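PDB 3MZY: RNA polymerase sigma-H factor from Fusobacterium nucleatum subsp. nucleatum, which probably acts as a sigma-70-family initiation factor that directs RNA polymerase to specific promoter sites and is then released. Local coordinates for residues A[29-41]-A[118-130]. Numbering follows the deposited sequence.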
# COMPACT_ATOMS: atom_id res chain seq x y z
N PHE A 29 6.65 0.11 10.47
CA PHE A 29 5.56 0.04 9.53
C PHE A 29 6.05 -0.48 8.17
O PHE A 29 5.38 -1.29 7.54
CB PHE A 29 4.79 1.36 9.38
CG PHE A 29 3.76 1.32 8.28
CD1 PHE A 29 2.64 0.50 8.39
CD2 PHE A 29 3.96 2.01 7.10
CE1 PHE A 29 1.71 0.40 7.36
CE2 PHE A 29 3.04 1.91 6.05
CZ PHE A 29 1.91 1.11 6.18
N SER A 30 7.23 -0.02 7.76
CA SER A 30 7.85 -0.44 6.50
C SER A 30 7.87 -1.96 6.34
O SER A 30 7.50 -2.47 5.28
CB SER A 30 9.27 0.11 6.37
OG SER A 30 9.26 1.43 5.85
N SER A 31 8.28 -2.67 7.38
CA SER A 31 8.32 -4.13 7.28
C SER A 31 6.93 -4.75 7.37
O SER A 31 6.68 -5.80 6.79
CB SER A 31 9.29 -4.74 8.31
OG SER A 31 9.12 -4.14 9.57
N PHE A 32 6.02 -4.10 8.08
CA PHE A 32 4.66 -4.64 8.15
C PHE A 32 3.98 -4.51 6.79
O PHE A 32 3.31 -5.43 6.32
CB PHE A 32 3.82 -4.01 9.29
CG PHE A 32 2.44 -4.64 9.44
CD1 PHE A 32 2.31 -5.98 9.86
CD2 PHE A 32 1.28 -3.91 9.14
CE1 PHE A 32 1.04 -6.57 9.99
CE2 PHE A 32 0.01 -4.50 9.28
CZ PHE A 32 -0.11 -5.83 9.71
N ALA A 33 4.20 -3.38 6.14
CA ALA A 33 3.65 -3.15 4.82
C ALA A 33 4.18 -4.17 3.81
O ALA A 33 3.41 -4.75 3.04
CB ALA A 33 3.94 -1.73 4.36
N PHE A 34 5.49 -4.41 3.88
CA PHE A 34 6.19 -5.33 2.99
C PHE A 34 5.60 -6.73 3.15
O PHE A 34 5.27 -7.40 2.16
CB PHE A 34 7.70 -5.27 3.30
CG PHE A 34 8.54 -6.32 2.60
CD1 PHE A 34 8.81 -6.24 1.23
CD2 PHE A 34 9.12 -7.36 3.34
CE1 PHE A 34 9.63 -7.22 0.60
CE2 PHE A 34 9.94 -8.33 2.72
CZ PHE A 34 10.19 -8.27 1.36
N LEU A 35 5.43 -7.15 4.40
CA LEU A 35 4.73 -8.40 4.71
C LEU A 35 3.31 -8.52 4.10
O LEU A 35 3.05 -9.45 3.31
CB LEU A 35 4.70 -8.63 6.22
CG LEU A 35 5.64 -9.66 6.84
CD1 LEU A 35 4.84 -10.82 7.43
CD2 LEU A 35 6.78 -10.17 5.89
N CYS A 36 2.42 -7.58 4.44
CA CYS A 36 1.03 -7.60 3.94
C CYS A 36 0.97 -7.56 2.44
O CYS A 36 0.18 -8.28 1.83
CB CYS A 36 0.20 -6.45 4.51
SG CYS A 36 0.04 -6.54 6.31
N ILE A 37 1.83 -6.73 1.84
CA ILE A 37 1.82 -6.56 0.40
C ILE A 37 2.24 -7.83 -0.34
O ILE A 37 1.62 -8.20 -1.34
CB ILE A 37 2.64 -5.33 -0.02
CG1 ILE A 37 1.85 -4.06 0.33
CG2 ILE A 37 2.97 -5.41 -1.52
CD1 ILE A 37 2.70 -2.81 0.56
N ARG A 38 3.24 -8.53 0.17
CA ARG A 38 3.64 -9.76 -0.49
C ARG A 38 2.69 -10.91 -0.19
O ARG A 38 2.53 -11.79 -1.02
CB ARG A 38 5.10 -10.11 -0.21
CG ARG A 38 6.08 -9.07 -0.81
CD ARG A 38 7.52 -9.53 -0.71
NE ARG A 38 7.84 -10.68 -1.56
CZ ARG A 38 8.15 -10.60 -2.85
NH1 ARG A 38 8.43 -11.70 -3.54
NH2 ARG A 38 8.18 -9.43 -3.47
N ARG A 39 2.03 -10.89 0.97
CA ARG A 39 1.03 -11.93 1.27
C ARG A 39 -0.11 -11.82 0.25
O ARG A 39 -0.50 -12.82 -0.34
CB ARG A 39 0.51 -11.89 2.72
N GLU A 40 -0.58 -10.59 0.01
CA GLU A 40 -1.62 -10.36 -0.99
C GLU A 40 -1.22 -10.76 -2.40
O GLU A 40 -2.01 -11.33 -3.13
CB GLU A 40 -2.10 -8.91 -1.01
CG GLU A 40 -3.01 -8.52 0.11
CD GLU A 40 -4.19 -9.46 0.30
OE1 GLU A 40 -4.46 -9.81 1.47
OE2 GLU A 40 -4.85 -9.84 -0.69
N MSE A 41 0.00 -10.45 -2.79
CA MSE A 41 0.48 -10.86 -4.11
C MSE A 41 0.52 -12.37 -4.25
O MSE A 41 0.08 -12.93 -5.25
CB MSE A 41 1.87 -10.30 -4.38
CG MSE A 41 1.92 -8.81 -4.63
SE MSE A 41 3.72 -8.12 -4.36
CE MSE A 41 4.76 -9.21 -5.64
N LEU A 118 5.55 4.66 -3.74
CA LEU A 118 4.33 3.85 -3.78
C LEU A 118 4.41 2.80 -4.88
O LEU A 118 4.13 1.63 -4.63
CB LEU A 118 3.12 4.77 -4.00
CG LEU A 118 1.73 4.12 -4.02
CD1 LEU A 118 1.40 3.49 -2.65
CD2 LEU A 118 0.65 5.14 -4.45
N THR A 119 4.79 3.24 -6.08
CA THR A 119 4.96 2.35 -7.22
C THR A 119 5.74 1.08 -6.86
O THR A 119 5.35 -0.02 -7.24
CB THR A 119 5.66 3.12 -8.39
OG1 THR A 119 4.76 4.12 -8.89
CG2 THR A 119 6.10 2.19 -9.52
N TYR A 120 6.83 1.22 -6.12
CA TYR A 120 7.63 0.02 -5.82
C TYR A 120 7.15 -0.72 -4.60
O TYR A 120 7.30 -1.94 -4.53
CB TYR A 120 9.12 0.33 -5.75
CG TYR A 120 9.59 0.79 -7.09
CD1 TYR A 120 9.77 2.15 -7.35
CD2 TYR A 120 9.79 -0.14 -8.13
CE1 TYR A 120 10.19 2.58 -8.61
CE2 TYR A 120 10.21 0.28 -9.40
CZ TYR A 120 10.40 1.63 -9.63
OH TYR A 120 10.80 2.03 -10.88
N LEU A 121 6.55 0.03 -3.68
CA LEU A 121 6.00 -0.51 -2.47
C LEU A 121 4.90 -1.51 -2.78
O LEU A 121 4.92 -2.64 -2.27
CB LEU A 121 5.44 0.61 -1.61
CG LEU A 121 5.03 0.29 -0.17
CD1 LEU A 121 6.22 -0.24 0.65
CD2 LEU A 121 4.41 1.52 0.47
N ILE A 122 3.96 -1.11 -3.64
CA ILE A 122 2.84 -1.99 -4.00
C ILE A 122 3.24 -3.15 -4.90
O ILE A 122 2.45 -4.07 -5.10
CB ILE A 122 1.62 -1.22 -4.60
CG1 ILE A 122 1.93 -0.72 -6.02
CG2 ILE A 122 1.14 -0.15 -3.61
CD1 ILE A 122 0.95 0.31 -6.63
N ARG A 123 4.46 -3.12 -5.42
CA ARG A 123 4.98 -4.28 -6.17
C ARG A 123 5.89 -5.17 -5.29
O ARG A 123 6.62 -6.02 -5.80
CB ARG A 123 5.71 -3.83 -7.44
CG ARG A 123 4.79 -3.29 -8.52
CD ARG A 123 5.56 -2.50 -9.58
NE ARG A 123 4.70 -2.12 -10.71
CZ ARG A 123 3.77 -1.14 -10.68
NH1 ARG A 123 3.55 -0.43 -9.57
NH2 ARG A 123 3.05 -0.89 -11.77
N GLY A 124 5.86 -4.94 -3.97
CA GLY A 124 6.46 -5.88 -3.01
C GLY A 124 7.96 -5.74 -2.82
O GLY A 124 8.65 -6.71 -2.42
N TYR A 125 8.47 -4.54 -3.10
CA TYR A 125 9.87 -4.21 -2.90
C TYR A 125 10.05 -3.66 -1.50
O TYR A 125 9.19 -2.92 -1.01
CB TYR A 125 10.30 -3.19 -3.94
CG TYR A 125 10.41 -3.78 -5.32
CD1 TYR A 125 11.45 -4.63 -5.65
CD2 TYR A 125 9.42 -3.53 -6.28
CE1 TYR A 125 11.54 -5.19 -6.91
CE2 TYR A 125 9.51 -4.07 -7.55
CZ TYR A 125 10.56 -4.91 -7.85
OH TYR A 125 10.63 -5.47 -9.09
N SER A 126 11.14 -4.02 -0.84
CA SER A 126 11.36 -3.57 0.54
C SER A 126 11.90 -2.14 0.51
O SER A 126 12.39 -1.68 -0.53
CB SER A 126 12.37 -4.48 1.23
OG SER A 126 13.63 -4.32 0.60
N TYR A 127 11.81 -1.45 1.64
CA TYR A 127 12.26 -0.06 1.70
C TYR A 127 13.74 0.02 1.32
O TYR A 127 14.16 0.98 0.68
CB TYR A 127 11.95 0.57 3.07
CG TYR A 127 12.93 0.24 4.17
CD1 TYR A 127 13.90 1.16 4.57
CD2 TYR A 127 12.91 -1.00 4.80
CE1 TYR A 127 14.82 0.84 5.59
CE2 TYR A 127 13.81 -1.33 5.82
CZ TYR A 127 14.76 -0.42 6.21
OH TYR A 127 15.65 -0.75 7.22
N ARG A 128 14.52 -0.99 1.70
CA ARG A 128 15.92 -1.06 1.33
C ARG A 128 16.08 -1.18 -0.18
O ARG A 128 16.95 -0.53 -0.78
CB ARG A 128 16.61 -2.24 2.00
CG ARG A 128 16.71 -2.08 3.48
CD ARG A 128 17.42 -3.26 4.08
NE ARG A 128 18.75 -3.43 3.52
CZ ARG A 128 19.32 -4.61 3.32
NH1 ARG A 128 20.54 -4.68 2.81
NH2 ARG A 128 18.66 -5.72 3.63
N GLU A 129 15.24 -2.00 -0.79
CA GLU A 129 15.31 -2.19 -2.23
C GLU A 129 14.86 -0.93 -2.94
O GLU A 129 15.39 -0.61 -4.01
CB GLU A 129 14.48 -3.40 -2.66
CG GLU A 129 15.03 -4.75 -2.19
CD GLU A 129 14.09 -5.91 -2.49
OE1 GLU A 129 12.86 -5.68 -2.57
OE2 GLU A 129 14.58 -7.06 -2.64
N ILE A 130 13.92 -0.20 -2.35
CA ILE A 130 13.40 1.03 -2.94
C ILE A 130 14.49 2.12 -2.92
O ILE A 130 14.67 2.85 -3.90
CB ILE A 130 12.06 1.48 -2.24
CG1 ILE A 130 10.95 0.46 -2.50
CG2 ILE A 130 11.62 2.88 -2.69
CD1 ILE A 130 9.72 0.61 -1.60
O HOH W 1 10.17 -2.82 3.50
O HOH W 2 9.00 -7.69 -5.72
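Arg-38 reaches from helix 29-50 to the turn that follows helix 112-121 and hydrogen-bonds a backbone carbonyl there: its NH2 lies 3.0 Å from Gly-124 O, with an N-H...O angle of 145°. The donor stands above the carbonyl plane, 35° out of it, and a bend at chi3 (68°) brings the guanidinium edge-on to the oxygen. Gly-124 O also meets the edge of the Phe-34 ring, 3.2 Å from its CE1. One face of the Phe-34 ring takes Ser-126 CB in a CH-pi contact, 4.2 Å from the ring centroid. Farther along the helix, Ile-37 CG2 rests against Leu-121 O while the Ile-37 CD1 branch meets Leu-121 CG at 3.9 Å, the two side chains crossing at about a right angle. Met-41, present as selenomethionine, lays SE against Gly-124 CA.

Two waters extend the polar contacts. One accepts from Arg-38 NH2 and donates to Arg-123 O; the other donates to Ser-30 O and accepts from Tyr-127 N, its oxygen 2.8 Å from that nitrogen. The Ser-30 hydroxyl is hydrogen-bonded to OD1 of Asp-142 in helix 138-159.

The turn is shaped by a Schellman motif, with Tyr-125 N bonded to Tyr-120 O, Gly-124 N to Leu-121 O, and Gly-124 at positive phi. Immediately beyond it, Ser-126 and Glu-129 form a capping box that starts helix 127-134: Glu-129 N donates to Ser-126 OG at 3.1 Å, and Ser-126 N to Glu-129 OE1.

Helix 29-50, within the part of the chain matched to sigma-70 region 2, thus brings a guanidinium to the carbonyl end of helix 112-121, binding Gly-124 O directly and Arg-123 O through water; a positive charge there should be electrostatically favourable.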